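Local coordinates for Trm112p-like protein (Encephalitozoon cuniculi, PDB 3Q87) that probably activates methyltransferases that act in translation, forming a complex with the Mtq2 enzyme responsible for methylating termination factor eRF1, and binds a zinc ion, at residues A[2-7]-A[89-94]; A[10-15]-A[107-112]; A[16-21]-A[100-105]; A[20-25]-A[58-63]. All coordinates share one frame; numbering follows the deposited sequence.

Interaction 1 of 4, residues A[2-7]-A[89-94]; sequences KPFLLG and FLFGID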
loop_
_atom_site.group_PDB
_atom_site.type_symbol
_atom_site.label_atom_id
_atom_site.label_comp_id
_atom_site.label_asym_id
_atom_site.label_seq_id
_atom_site.Cartn_x
_atom_site.Cartn_y
_atom_site.Cartn_z
ATOM N N LYS A 2 4.766 -8.450 7.057
ATOM C CA LYS A 2 5.078 -8.065 8.417
ATOM C C LYS A 2 3.801 -7.621 9.132
ATOM O O LYS A 2 2.923 -7.018 8.531
ATOM C CB LYS A 2 6.111 -6.946 8.412
ATOM C CG LYS A 2 7.368 -7.291 7.623
ATOM C CD LYS A 2 8.278 -6.086 7.527
ATOM C CE LYS A 2 9.608 -6.446 6.879
ATOM N NZ LYS A 2 10.510 -5.259 6.843
ATOM N N PRO A 3 3.682 -7.953 10.420
ATOM C CA PRO A 3 2.431 -7.689 11.140
ATOM C C PRO A 3 2.002 -6.214 11.203
ATOM O O PRO A 3 0.823 -5.957 11.444
ATOM C CB PRO A 3 2.716 -8.257 12.537
ATOM C CG PRO A 3 3.669 -9.409 12.250
ATOM C CD PRO A 3 4.547 -8.911 11.135
ATOM N N PHE A 4 2.901 -5.260 10.976
ATOM C CA PHE A 4 2.464 -3.858 10.994
ATOM C C PHE A 4 1.434 -3.593 9.906
ATOM O O PHE A 4 0.657 -2.637 10.003
ATOM C CB PHE A 4 3.640 -2.880 10.883
ATOM C CG PHE A 4 4.044 -2.563 9.469
ATOM C CD1 PHE A 4 3.524 -1.454 8.820
ATOM C CD2 PHE A 4 4.939 -3.369 8.796
ATOM C CE1 PHE A 4 3.892 -1.155 7.520
ATOM C CE2 PHE A 4 5.322 -3.074 7.497
ATOM C CZ PHE A 4 4.791 -1.966 6.857
ATOM N N LEU A 5 1.412 -4.449 8.884
ATOM C CA LEU A 5 0.436 -4.300 7.791
ATOM C C LEU A 5 -1.001 -4.433 8.297
ATOM O O LEU A 5 -1.936 -3.959 7.656
ATOM C CB LEU A 5 0.691 -5.300 6.663
ATOM C CG LEU A 5 1.786 -4.894 5.669
ATOM C CD1 LEU A 5 1.699 -5.730 4.403
ATOM C CD2 LEU A 5 1.647 -3.427 5.329
ATOM N N LEU A 6 -1.176 -5.071 9.454
ATOM C CA LEU A 6 -2.506 -5.188 10.043
ATOM C C LEU A 6 -3.109 -3.832 10.410
ATOM O O LEU A 6 -4.310 -3.745 10.666
ATOM C CB LEU A 6 -2.496 -6.102 11.267
ATOM C CG LEU A 6 -2.734 -7.579 10.965
ATOM C CD1 LEU A 6 -2.628 -8.345 12.246
ATOM C CD2 LEU A 6 -4.108 -7.774 10.348
ATOM N N GLY A 7 -2.291 -2.783 10.455
ATOM C CA GLY A 7 -2.831 -1.445 10.626
ATOM C C GLY A 7 -3.313 -0.805 9.327
ATOM O O GLY A 7 -3.978 0.230 9.341
ATOM N N PHE A 89 8.492 -6.508 17.032
ATOM C CA PHE A 89 7.528 -7.558 16.735
ATOM C C PHE A 89 6.834 -7.282 15.393
ATOM O O PHE A 89 6.671 -8.181 14.574
ATOM C CB PHE A 89 6.501 -7.654 17.873
ATOM C CG PHE A 89 5.517 -8.794 17.735
ATOM C CD1 PHE A 89 5.875 -10.087 18.081
ATOM C CD2 PHE A 89 4.215 -8.556 17.302
ATOM C CE1 PHE A 89 4.966 -11.133 17.978
ATOM C CE2 PHE A 89 3.296 -9.594 17.196
ATOM C CZ PHE A 89 3.675 -10.887 17.533
ATOM N N LEU A 90 6.458 -6.033 15.164
ATOM C CA LEU A 90 5.617 -5.705 14.011
ATOM C C LEU A 90 6.414 -5.594 12.706
ATOM O O LEU A 90 5.868 -5.766 11.614
ATOM C CB LEU A 90 4.817 -4.429 14.280
ATOM C CG LEU A 90 3.736 -4.507 15.370
ATOM C CD1 LEU A 90 3.089 -3.148 15.616
ATOM C CD2 LEU A 90 2.660 -5.545 15.037
ATOM N N PHE A 91 7.708 -5.321 12.827
ATOM C CA PHE A 91 8.561 -5.141 11.663
ATOM C C PHE A 91 9.586 -6.245 11.565
ATOM O O PHE A 91 10.217 -6.420 10.528
ATOM C CB PHE A 91 9.275 -3.785 11.719
ATOM C CG PHE A 91 8.385 -2.619 11.398
ATOM C CD1 PHE A 91 8.258 -2.161 10.092
ATOM C CD2 PHE A 91 7.664 -1.982 12.402
ATOM C CE1 PHE A 91 7.427 -1.091 9.793
ATOM C CE2 PHE A 91 6.830 -0.915 12.109
ATOM C CZ PHE A 91 6.715 -0.466 10.803
ATOM N N GLY A 92 9.758 -6.989 12.653
ATOM C CA GLY A 92 10.822 -7.972 12.737
ATOM C C GLY A 92 10.377 -9.389 12.448
ATOM O O GLY A 92 11.150 -10.332 12.597
ATOM N N ILE A 93 9.124 -9.543 12.035
ATOM C CA ILE A 93 8.616 -10.847 11.637
ATOM C C ILE A 93 7.987 -10.761 10.263
ATOM O O ILE A 93 7.319 -9.784 9.946
ATOM C CB ILE A 93 7.530 -11.347 12.600
ATOM C CG1 ILE A 93 8.071 -11.434 14.029
ATOM C CG2 ILE A 93 6.998 -12.697 12.136
ATOM C CD1 ILE A 93 7.016 -11.829 15.050
ATOM N N ASP A 94 8.169 -11.804 9.466
ATOM C CA ASP A 94 7.544 -11.873 8.160
ATOM C C ASP A 94 6.770 -13.181 7.995
ATOM O O ASP A 94 7.351 -14.271 8.031
ATOM C CB ASP A 94 8.602 -11.753 7.066
ATOM C CG ASP A 94 8.002 -11.798 5.678
ATOM O OD1 ASP A 94 7.092 -10.978 5.401
ATOM O OD2 ASP A 94 8.441 -12.645 4.866
#
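P3 sits as a bump in a hollow between L90 and I93: its CD lies 3.1 Å from I93 O, while CB meets the L90 methyl CD2 at 3.7 Å. Next to it, the K2 chain, extended beyond CG, runs past the carbonyl oxygens of L90, F91 and I93, with K2 CA directing a C-H at I93 O (3.2 Å). The third bump is the F4 ring, laid against F91 as an offset stack; the centroids are 4.3 Å apart and the planes only 12° from parallel. CD2 of F4 comes 3.5 Å from CE1 of F91, and F4 CB also lies over the F91 face. A chi1 of 87° swings F4 CG between the backbone N and the carbonyl carbon and lays the ring over F91. The fit joins the short 3-10 turn 3-7 to the junction where helix 84-91 gives way to strand 93-96 of the Trm112 fold. At that junction L90 O is in the plane of the F4 ring at its edge and accepts F4 N at 3.1 Å, with an N-H...O angle of 147°. From helix 42-59, L56 packs against both P3 and L90. T46 of the partner methylase chain packs on both F4 and F91.

Interaction 2 of 4, residues A[10-15]-A[107-112]; sequences KCKRCS and LIYPIK. With ZN (zinc ion), chain C.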
loop_
_atom_site.group_PDB
_atom_site.type_symbol
_atom_site.label_atom_id
_atom_site.label_comp_id
_atom_site.label_asym_id
_atom_site.label_seq_id
_atom_site.Cartn_x
_atom_site.Cartn_y
_atom_site.Cartn_z
ATOM N N LYS A 10 -7.657 -3.764 5.093
ATOM C CA LYS A 10 -9.036 -3.906 5.536
ATOM C C LYS A 10 -9.786 -4.870 4.629
ATOM O O LYS A 10 -9.358 -5.142 3.502
ATOM C CB LYS A 10 -9.746 -2.552 5.547
ATOM C CG LYS A 10 -10.046 -1.981 4.154
ATOM C CD LYS A 10 -10.828 -0.678 4.259
ATOM C CE LYS A 10 -11.287 -0.163 2.902
ATOM N NZ LYS A 10 -12.447 -0.933 2.384
ATOM N N CYS A 11 -10.903 -5.390 5.124
ATOM C CA CYS A 11 -11.754 -6.239 4.314
ATOM C C CYS A 11 -12.315 -5.417 3.176
ATOM O O CYS A 11 -12.782 -4.290 3.370
ATOM C CB CYS A 11 -12.900 -6.825 5.134
ATOM S SG CYS A 11 -14.086 -7.703 4.108
ATOM N N LYS A 12 -12.269 -5.969 1.978
ATOM C CA LYS A 12 -12.637 -5.182 0.812
ATOM C C LYS A 12 -14.141 -5.249 0.547
ATOM O O LYS A 12 -14.647 -4.586 -0.355
ATOM C CB LYS A 12 -11.853 -5.646 -0.410
ATOM C CG LYS A 12 -12.311 -6.995 -0.949
ATOM C CD LYS A 12 -11.592 -7.342 -2.233
ATOM C CE LYS A 12 -11.923 -8.760 -2.671
ATOM N NZ LYS A 12 -11.160 -9.101 -3.908
ATOM N N ARG A 13 -14.845 -6.052 1.338
ATOM C CA ARG A 13 -16.278 -6.253 1.152
ATOM C C ARG A 13 -17.094 -5.488 2.207
ATOM O O ARG A 13 -18.059 -4.793 1.880
ATOM C CB ARG A 13 -16.611 -7.741 1.227
ATOM C CG ARG A 13 -18.081 -7.999 1.509
ATOM C CD ARG A 13 -18.283 -9.403 2.039
ATOM N NE ARG A 13 -18.278 -10.351 0.942
ATOM C CZ ARG A 13 -17.873 -11.610 1.024
ATOM N NH1 ARG A 13 -17.420 -12.108 2.167
ATOM N NH2 ARG A 13 -17.929 -12.371 -0.060
ATOM N N CYS A 14 -16.702 -5.617 3.473
ATOM C CA CYS A 14 -17.338 -4.846 4.536
ATOM C C CYS A 14 -17.074 -3.346 4.358
ATOM O O CYS A 14 -15.958 -2.930 4.065
ATOM C CB CYS A 14 -16.892 -5.348 5.915
ATOM S SG CYS A 14 -17.429 -7.058 6.255
ATOM N N SER A 15 -18.119 -2.543 4.507
ATOM C CA SER A 15 -18.047 -1.112 4.237
ATOM C C SER A 15 -17.665 -0.349 5.499
ATOM O O SER A 15 -17.726 0.876 5.542
ATOM C CB SER A 15 -19.403 -0.628 3.744
ATOM O OG SER A 15 -20.403 -1.062 4.646
ATOM N N LEU A 107 -14.389 -13.298 4.872
ATOM C CA LEU A 107 -13.535 -13.208 3.686
ATOM C C LEU A 107 -12.068 -13.494 4.041
ATOM O O LEU A 107 -11.555 -13.014 5.055
ATOM C CB LEU A 107 -13.643 -11.822 3.057
ATOM C CG LEU A 107 -12.918 -11.616 1.726
ATOM C CD1 LEU A 107 -13.696 -12.310 0.618
ATOM C CD2 LEU A 107 -12.760 -10.139 1.414
ATOM N N ILE A 108 -11.404 -14.274 3.197
ATOM C CA ILE A 108 -10.027 -14.695 3.426
ATOM C C ILE A 108 -9.056 -14.145 2.386
ATOM O O ILE A 108 -9.265 -14.323 1.186
ATOM C CB ILE A 108 -9.880 -16.217 3.313
ATOM C CG1 ILE A 108 -10.800 -16.946 4.294
ATOM C CG2 ILE A 108 -8.434 -16.620 3.511
ATOM C CD1 ILE A 108 -10.404 -16.781 5.705
ATOM N N TYR A 109 -7.989 -13.509 2.871
ATOM C CA TYR A 109 -6.846 -13.123 2.053
ATOM C C TYR A 109 -5.696 -14.109 2.297
ATOM O O TYR A 109 -5.059 -14.085 3.342
ATOM C CB TYR A 109 -6.349 -11.726 2.431
ATOM C CG TYR A 109 -7.287 -10.546 2.229
ATOM C CD1 TYR A 109 -8.296 -10.572 1.277
ATOM C CD2 TYR A 109 -7.113 -9.382 2.966
ATOM C CE1 TYR A 109 -9.124 -9.486 1.090
ATOM C CE2 TYR A 109 -7.940 -8.276 2.787
ATOM C CZ TYR A 109 -8.933 -8.332 1.849
ATOM O OH TYR A 109 -9.735 -7.243 1.669
ATOM N N PRO A 110 -5.412 -14.970 1.327
ATOM C CA PRO A 110 -4.257 -15.851 1.517
ATOM C C PRO A 110 -2.975 -15.027 1.572
ATOM O O PRO A 110 -2.894 -13.959 0.975
ATOM C CB PRO A 110 -4.261 -16.714 0.249
ATOM C CG PRO A 110 -5.659 -16.593 -0.303
ATOM C CD PRO A 110 -6.087 -15.202 0.041
ATOM N N ILE A 111 -1.991 -15.526 2.303
ATOM C CA ILE A 111 -0.656 -14.961 2.298
ATOM C C ILE A 111 0.221 -16.057 1.706
ATOM O O ILE A 111 0.302 -17.154 2.250
ATOM C CB ILE A 111 -0.201 -14.585 3.723
ATOM C CG1 ILE A 111 -1.100 -13.473 4.293
ATOM C CG2 ILE A 111 1.271 -14.163 3.742
ATOM C CD1 ILE A 111 -0.980 -13.302 5.803
ATOM N N LYS A 112 0.850 -15.765 0.573
ATOM C CA LYS A 112 1.585 -16.769 -0.179
ATOM C C LYS A 112 2.930 -16.200 -0.636
ATOM O O LYS A 112 2.975 -15.233 -1.387
ATOM C CB LYS A 112 0.736 -17.209 -1.377
ATOM C CG LYS A 112 1.407 -18.211 -2.300
ATOM C CD LYS A 112 0.567 -18.418 -3.562
ATOM C CE LYS A 112 1.343 -19.133 -4.664
ATOM N NZ LYS A 112 0.576 -19.152 -5.946
HETATM ZN ZN ZN C . -15.526 -8.518 5.786
#
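L107, beside strand 108-112, reaches into the loop 10-15, and its side chain divides between R13 on one branch and C11 with K12 on the other. Its CB lies 3.9 Å from NH1 of R13. With CG anti to the backbone N (chi1 -174°), the two methyls diverge from there: CD1 sits over one face of the R13 guanidinium, 4.0 Å from NH1, and CD2 goes to the cysteine side, 3.9 Å from C11 SG and 4.0 Å from K12 CG. The side chains of K12 and L107 cross at about a right angle, CD2 meeting the lysine at CG. The C11-K12-R13-C14 run is one of the two CxxC knuckles of a zinc ribbon. Its sulfurs C11 SG and C14 SG each bind the zinc ion at 2.4 Å, and C102 and C105 supply the other two ligands. C11 SG is also met by the backbone N-H groups of R13 and C14, the latter almost straight at 176°, an arrangement that would probably stabilise a thiolate. Further along the strand, Y109 OH donates to K10 O at 2.8 Å, on a lone pair in the carbonyl plane. Of the charged ends, R13 pairs with E123, K12 NZ bonds to T118 O, and K10 NZ bonds to C72 O of the partner methylase chain.

Interaction 3 of 4, residues A[16-21]-A[100-105]; sequences FMTKLI and LRCDMC. With ZN (zinc ion), chain C.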
loop_
_atom_site.group_PDB
_atom_site.type_symbol
_atom_site.label_atom_id
_atom_site.label_comp_id
_atom_site.label_asym_id
_atom_site.label_seq_id
_atom_site.Cartn_x
_atom_site.Cartn_y
_atom_site.Cartn_z
ATOM N N PHE A 16 -17.290 -1.089 6.532
ATOM C CA PHE A 16 -16.849 -0.508 7.793
ATOM C C PHE A 16 -15.624 -1.287 8.232
ATOM O O PHE A 16 -15.413 -2.406 7.769
ATOM C CB PHE A 16 -17.947 -0.637 8.849
ATOM C CG PHE A 16 -18.553 -2.020 8.923
ATOM C CD1 PHE A 16 -18.277 -2.861 9.991
ATOM C CD2 PHE A 16 -19.385 -2.481 7.914
ATOM C CE1 PHE A 16 -18.822 -4.137 10.052
ATOM C CE2 PHE A 16 -19.935 -3.748 7.966
ATOM C CZ PHE A 16 -19.658 -4.580 9.040
ATOM N N MET A 17 -14.815 -0.702 9.109
ATOM C CA MET A 17 -13.669 -1.419 9.664
ATOM C C MET A 17 -14.118 -2.665 10.409
ATOM O O MET A 17 -15.115 -2.650 11.125
ATOM C CB MET A 17 -12.863 -0.542 10.631
ATOM C CG MET A 17 -11.831 0.383 9.992
ATOM S SD MET A 17 -10.605 -0.446 8.956
ATOM C CE MET A 17 -11.353 -0.182 7.361
ATOM N N THR A 18 -13.360 -3.737 10.225
ATOM C CA THR A 18 -13.537 -4.979 10.939
ATOM C C THR A 18 -12.130 -5.421 11.337
ATOM O O THR A 18 -11.156 -4.759 10.988
ATOM C CB THR A 18 -14.128 -6.050 10.024
ATOM O OG1 THR A 18 -13.212 -6.303 8.961
ATOM C CG2 THR A 18 -15.459 -5.587 9.418
ATOM N N LYS A 19 -12.016 -6.534 12.047
ATOM C CA LYS A 19 -10.706 -7.048 12.446
ATOM C C LYS A 19 -10.263 -8.152 11.504
ATOM O O LYS A 19 -11.010 -9.097 11.279
ATOM C CB LYS A 19 -10.774 -7.614 13.862
ATOM C CG LYS A 19 -11.216 -6.626 14.912
ATOM C CD LYS A 19 -11.656 -7.362 16.172
ATOM C CE LYS A 19 -12.585 -6.514 17.039
ATOM N NZ LYS A 19 -13.140 -7.307 18.172
ATOM N N LEU A 20 -9.062 -8.037 10.945
ATOM C CA LEU A 20 -8.517 -9.117 10.129
ATOM C C LEU A 20 -7.712 -10.032 11.032
ATOM O O LEU A 20 -6.775 -9.582 11.678
ATOM C CB LEU A 20 -7.636 -8.572 9.001
ATOM C CG LEU A 20 -8.345 -7.585 8.053
ATOM C CD1 LEU A 20 -7.439 -7.156 6.891
ATOM C CD2 LEU A 20 -9.657 -8.185 7.552
ATOM N N ILE A 21 -8.078 -11.308 11.081
ATOM C CA ILE A 21 -7.392 -12.258 11.961
ATOM C C ILE A 21 -6.376 -13.087 11.195
ATOM O O ILE A 21 -6.677 -13.641 10.147
ATOM C CB ILE A 21 -8.382 -13.200 12.683
ATOM C CG1 ILE A 21 -9.485 -12.392 13.373
ATOM C CG2 ILE A 21 -7.654 -14.067 13.706
ATOM C CD1 ILE A 21 -8.954 -11.347 14.341
ATOM N N LEU A 100 -5.316 -14.105 6.177
ATOM C CA LEU A 100 -5.990 -13.066 6.934
ATOM C C LEU A 100 -7.491 -13.247 6.746
ATOM O O LEU A 100 -7.957 -13.349 5.620
ATOM C CB LEU A 100 -5.574 -11.684 6.431
ATOM C CG LEU A 100 -4.099 -11.320 6.604
ATOM C CD1 LEU A 100 -3.815 -9.982 5.945
ATOM C CD2 LEU A 100 -3.693 -11.304 8.085
ATOM N N ARG A 101 -8.246 -13.272 7.842
ATOM C CA ARG A 101 -9.690 -13.496 7.771
ATOM C C ARG A 101 -10.473 -12.341 8.408
ATOM O O ARG A 101 -10.235 -11.995 9.553
ATOM C CB ARG A 101 -10.059 -14.825 8.464
ATOM C CG ARG A 101 -11.581 -15.065 8.566
ATOM C CD ARG A 101 -11.943 -16.429 9.153
ATOM N NE ARG A 101 -11.179 -16.743 10.354
ATOM C CZ ARG A 101 -11.455 -16.266 11.565
ATOM N NH1 ARG A 101 -12.478 -15.433 11.737
ATOM N NH2 ARG A 101 -10.707 -16.619 12.605
ATOM N N CYS A 102 -11.407 -11.758 7.661
ATOM C CA CYS A 102 -12.291 -10.735 8.202
ATOM C C CYS A 102 -13.199 -11.355 9.252
ATOM O O CYS A 102 -13.895 -12.311 8.965
ATOM C CB CYS A 102 -13.166 -10.138 7.102
ATOM S SG CYS A 102 -14.448 -8.983 7.759
ATOM N N ASP A 103 -13.198 -10.811 10.461
ATOM C CA ASP A 103 -13.982 -11.400 11.544
ATOM C C ASP A 103 -15.482 -11.211 11.357
ATOM O O ASP A 103 -16.262 -11.893 12.006
ATOM C CB ASP A 103 -13.539 -10.869 12.914
ATOM C CG ASP A 103 -13.864 -9.388 13.109
ATOM O OD1 ASP A 103 -14.230 -8.710 12.125
ATOM O OD2 ASP A 103 -13.758 -8.895 14.251
ATOM N N MET A 104 -15.890 -10.303 10.469
ATOM C CA MET A 104 -17.313 -10.050 10.279
ATOM C C MET A 104 -17.942 -10.857 9.144
ATOM O O MET A 104 -19.030 -11.414 9.313
ATOM C CB MET A 104 -17.603 -8.558 10.087
ATOM C CG MET A 104 -17.291 -7.711 11.321
ATOM S SD MET A 104 -18.404 -8.018 12.714
ATOM C CE MET A 104 -19.976 -7.685 11.911
ATOM N N CYS A 105 -17.281 -10.916 7.991
ATOM C CA CYS A 105 -17.871 -11.622 6.857
ATOM C C CYS A 105 -17.115 -12.898 6.504
ATOM O O CYS A 105 -17.542 -13.640 5.629
ATOM C CB CYS A 105 -17.944 -10.714 5.635
ATOM S SG CYS A 105 -16.327 -10.510 4.858
HETATM ZN ZN ZN C . -15.526 -8.518 5.786
#
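L20 and C102 face each other as an antiparallel non-hydrogen-bonded pair, their CA atoms 4.5 Å apart, and I21 with R101 forms the hydrogen-bonded pair that follows. That second pair is closed by I21 N to R101 O at 2.7 Å, nearly straight at 173°, and by R101 N to I21 O. Past the strand ends the segments stay linked reciprocally through K19 and D103. D103 N donates to K19 O at 2.9 Å, nearly along the C=O axis, and K19 N bonds to D103 OD1 from above the carboxylate plane (3.1 Å). Chi1 of D103 is 68°, which turns the carboxylate back over K19, and OD2 lies 3.2 Å from K19 CD; the ammonium of K19 pairs with E51 instead. This pairing holds the second CxxC knuckle of the zinc ribbon, C102 to C105, beside the start of strand 20-24, an outermost strand of the sheet within this chain. C102 SG and C105 SG bind the zinc ion, and C102 SG also accepts C105 N. C102 shares its face of the sheet with L20, whose CD2 packs 3.7 Å from C102 CA. On the opposite face I21 and R101 lie side by side, CB of I21 over the guanidinium. T18 straddles the knuckle, with OG1 3.2 Å from C102 SG and CG2 tightly set against M104 CG. F16 CE1 lies 4.1 Å from M104 CG, the side chains crossing at about a right angle.

Interaction 4 of 4, residues A[20-25]-A[58-63]; sequences LILECE and NSLRDF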
loop_
_atom_site.group_PDB
_atom_site.type_symbol
_atom_site.label_atom_id
_atom_site.label_comp_id
_atom_site.label_asym_id
_atom_site.label_seq_id
_atom_site.Cartn_x
_atom_site.Cartn_y
_atom_site.Cartn_z
ATOM N N LEU A 20 -9.062 -8.037 10.945
ATOM C CA LEU A 20 -8.517 -9.117 10.129
ATOM C C LEU A 20 -7.712 -10.032 11.032
ATOM O O LEU A 20 -6.775 -9.582 11.678
ATOM C CB LEU A 20 -7.636 -8.572 9.001
ATOM C CG LEU A 20 -8.345 -7.585 8.053
ATOM C CD1 LEU A 20 -7.439 -7.156 6.891
ATOM C CD2 LEU A 20 -9.657 -8.185 7.552
ATOM N N ILE A 21 -8.078 -11.308 11.081
ATOM C CA ILE A 21 -7.392 -12.258 11.961
ATOM C C ILE A 21 -6.376 -13.087 11.195
ATOM O O ILE A 21 -6.677 -13.641 10.147
ATOM C CB ILE A 21 -8.382 -13.200 12.683
ATOM C CG1 ILE A 21 -9.485 -12.392 13.373
ATOM C CG2 ILE A 21 -7.654 -14.067 13.706
ATOM C CD1 ILE A 21 -8.954 -11.347 14.341
ATOM N N LEU A 22 -5.170 -13.167 11.742
ATOM C CA LEU A 22 -4.052 -13.835 11.101
ATOM C C LEU A 22 -4.012 -15.319 11.436
ATOM O O LEU A 22 -4.100 -15.705 12.603
ATOM C CB LEU A 22 -2.744 -13.171 11.550
ATOM C CG LEU A 22 -1.395 -13.407 10.854
ATOM C CD1 LEU A 22 -0.522 -14.288 11.693
ATOM C CD2 LEU A 22 -1.504 -13.970 9.426
ATOM N N GLU A 23 -3.890 -16.145 10.400
ATOM C CA GLU A 23 -3.493 -17.534 10.566
ATOM C C GLU A 23 -2.139 -17.725 9.897
ATOM O O GLU A 23 -1.952 -17.359 8.740
ATOM C CB GLU A 23 -4.519 -18.484 9.962
ATOM C CG GLU A 23 -3.930 -19.822 9.583
ATOM C CD GLU A 23 -4.848 -20.969 9.919
ATOM O OE1 GLU A 23 -5.021 -21.869 9.063
ATOM O OE2 GLU A 23 -5.400 -20.964 11.043
ATOM N N CYS A 24 -1.200 -18.304 10.633
ATOM C CA CYS A 24 0.177 -18.370 10.186
ATOM C C CYS A 24 0.646 -19.806 9.980
ATOM O O CYS A 24 0.819 -20.548 10.943
ATOM C CB CYS A 24 1.062 -17.667 11.209
ATOM S SG CYS A 24 2.791 -17.562 10.750
ATOM N N GLU A 25 0.842 -20.208 8.727
ATOM C CA GLU A 25 1.457 -21.502 8.468
ATOM C C GLU A 25 2.964 -21.422 8.710
ATOM O O GLU A 25 3.520 -22.197 9.488
ATOM C CB GLU A 25 1.157 -22.006 7.059
ATOM C CG GLU A 25 1.461 -23.489 6.878
ATOM C CD GLU A 25 0.770 -24.364 7.925
ATOM O OE1 GLU A 25 -0.483 -24.401 7.941
ATOM O OE2 GLU A 25 1.478 -25.017 8.731
ATOM N N ASN A 58 -1.295 -14.343 19.659
ATOM C CA ASN A 58 -1.966 -15.632 19.582
ATOM C C ASN A 58 -1.749 -16.325 18.242
ATOM O O ASN A 58 -1.487 -17.523 18.195
ATOM C CB ASN A 58 -3.462 -15.466 19.821
ATOM C CG ASN A 58 -4.167 -16.786 19.952
ATOM O OD1 ASN A 58 -3.654 -17.709 20.583
ATOM N ND2 ASN A 58 -5.350 -16.891 19.357
ATOM N N SER A 59 -1.867 -15.568 17.152
ATOM C CA SER A 59 -1.661 -16.124 15.822
ATOM C C SER A 59 -0.240 -16.652 15.638
ATOM O O SER A 59 -0.012 -17.616 14.894
ATOM C CB SER A 59 -1.963 -15.066 14.749
ATOM O OG SER A 59 -3.334 -14.705 14.761
ATOM N N LEU A 60 0.716 -16.026 16.306
ATOM C CA LEU A 60 2.112 -16.397 16.104
ATOM C C LEU A 60 2.710 -17.181 17.272
ATOM O O LEU A 60 3.928 -17.252 17.410
ATOM C CB LEU A 60 2.949 -15.154 15.827
ATOM C CG LEU A 60 2.670 -14.485 14.485
ATOM C CD1 LEU A 60 3.097 -13.034 14.529
ATOM C CD2 LEU A 60 3.385 -15.242 13.364
ATOM N N ARG A 61 1.858 -17.788 18.090
ATOM C CA ARG A 61 2.321 -18.469 19.306
ATOM C C ARG A 61 3.280 -19.637 19.034
ATOM O O ARG A 61 4.133 -19.956 19.868
ATOM C CB ARG A 61 1.137 -18.912 20.174
ATOM C CG ARG A 61 0.273 -19.992 19.549
ATOM C CD ARG A 61 -0.973 -20.249 20.376
ATOM N NE ARG A 61 -1.801 -21.297 19.786
ATOM C CZ ARG A 61 -2.722 -21.087 18.849
ATOM N NH1 ARG A 61 -2.941 -19.860 18.390
ATOM N NH2 ARG A 61 -3.427 -22.104 18.370
ATOM N N ASP A 62 3.149 -20.257 17.867
ATOM C CA ASP A 62 4.066 -21.313 17.452
ATOM C C ASP A 62 5.320 -20.776 16.743
ATOM O O ASP A 62 6.142 -21.545 16.241
ATOM C CB ASP A 62 3.347 -22.321 16.558
ATOM C CG ASP A 62 2.422 -23.229 17.339
ATOM O OD1 ASP A 62 1.798 -24.122 16.721
ATOM O OD2 ASP A 62 2.322 -23.048 18.576
ATOM N N PHE A 63 5.464 -19.458 16.697
ATOM C CA PHE A 63 6.679 -18.858 16.161
ATOM C C PHE A 63 7.523 -18.263 17.281
ATOM O O PHE A 63 7.074 -17.383 18.008
ATOM C CB PHE A 63 6.346 -17.783 15.132
ATOM C CG PHE A 63 7.538 -16.981 14.689
ATOM C CD1 PHE A 63 8.371 -17.451 13.681
ATOM C CD2 PHE A 63 7.823 -15.755 15.271
ATOM C CE1 PHE A 63 9.466 -16.711 13.259
ATOM C CE2 PHE A 63 8.914 -15.009 14.854
ATOM C CZ PHE A 63 9.736 -15.487 13.846
HETATM O O HOH W 1 -4.258 -12.233 14.265
HETATM O O HOH W 2 -1.730 -19.162 13.398
#
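L22 and S59 meet through a methyl and a beta carbon: CD1 of L22 is pressed to S59 CB at 3.5 Å, tighter than usual carbon contact. Around that point the serine hydroxyl is turned to the strand, chi1 -65° placing OG beside its own backbone N and anti to the carbonyl carbon. OG is placed to donate to L22 O, at a doubtfully short 2.5 Å; S55 O is also hydrogen-bonded to OG, and the one hydroxyl proton cannot fully serve both. Two residues further along the strand, C24 and L60 come together through their outer atoms, C24 SG against the methyl CD2 of L60 at 3.5 Å. L60 reaches over from just past the helix, where its CG also lies 4.2 Å from L22 CD1. The contact therefore brings the C-terminal end of helix 42-59 up against strand 20-24, an outermost strand of the four-stranded antiparallel sheet in this chain. I21 and E23 pair with strand 98-102, while the backbone of L22 and C24 is served from the helix side. One water accepts L22 N (2.8 Å) and donates to S59 OG (2.7 Å); another accepts C24 N and donates to S59 O (2.8 Å). L60 then opens a type I turn, closed by F63 N to L60 O, while L60 packs on I93 and A27.

From the N terminus, 2-7 closes a long loop on 89-94 in interaction 1, which ties the start of the chain to the end of helix 84-91. The next segment, 10-15, reaches further on to 107-112, so interaction 2 crosses interaction 1. Interaction 3 nests inside interaction 2 and likewise crosses interaction 1. Interactions 2 and 3 share the zinc ion and use neighbouring strands of one sheet. Interaction 4 begins on 20-25, overlapping interaction 3 at L20 and I21, but closes sooner on 58-63, nested within interactions 1 and 2. F89 and I93 pack on L60, joining helix 84-91 and strand 93-96 to the end of helix 42-59; interaction 4, and L6 against L20 and L100, make the link to the four-stranded sheet.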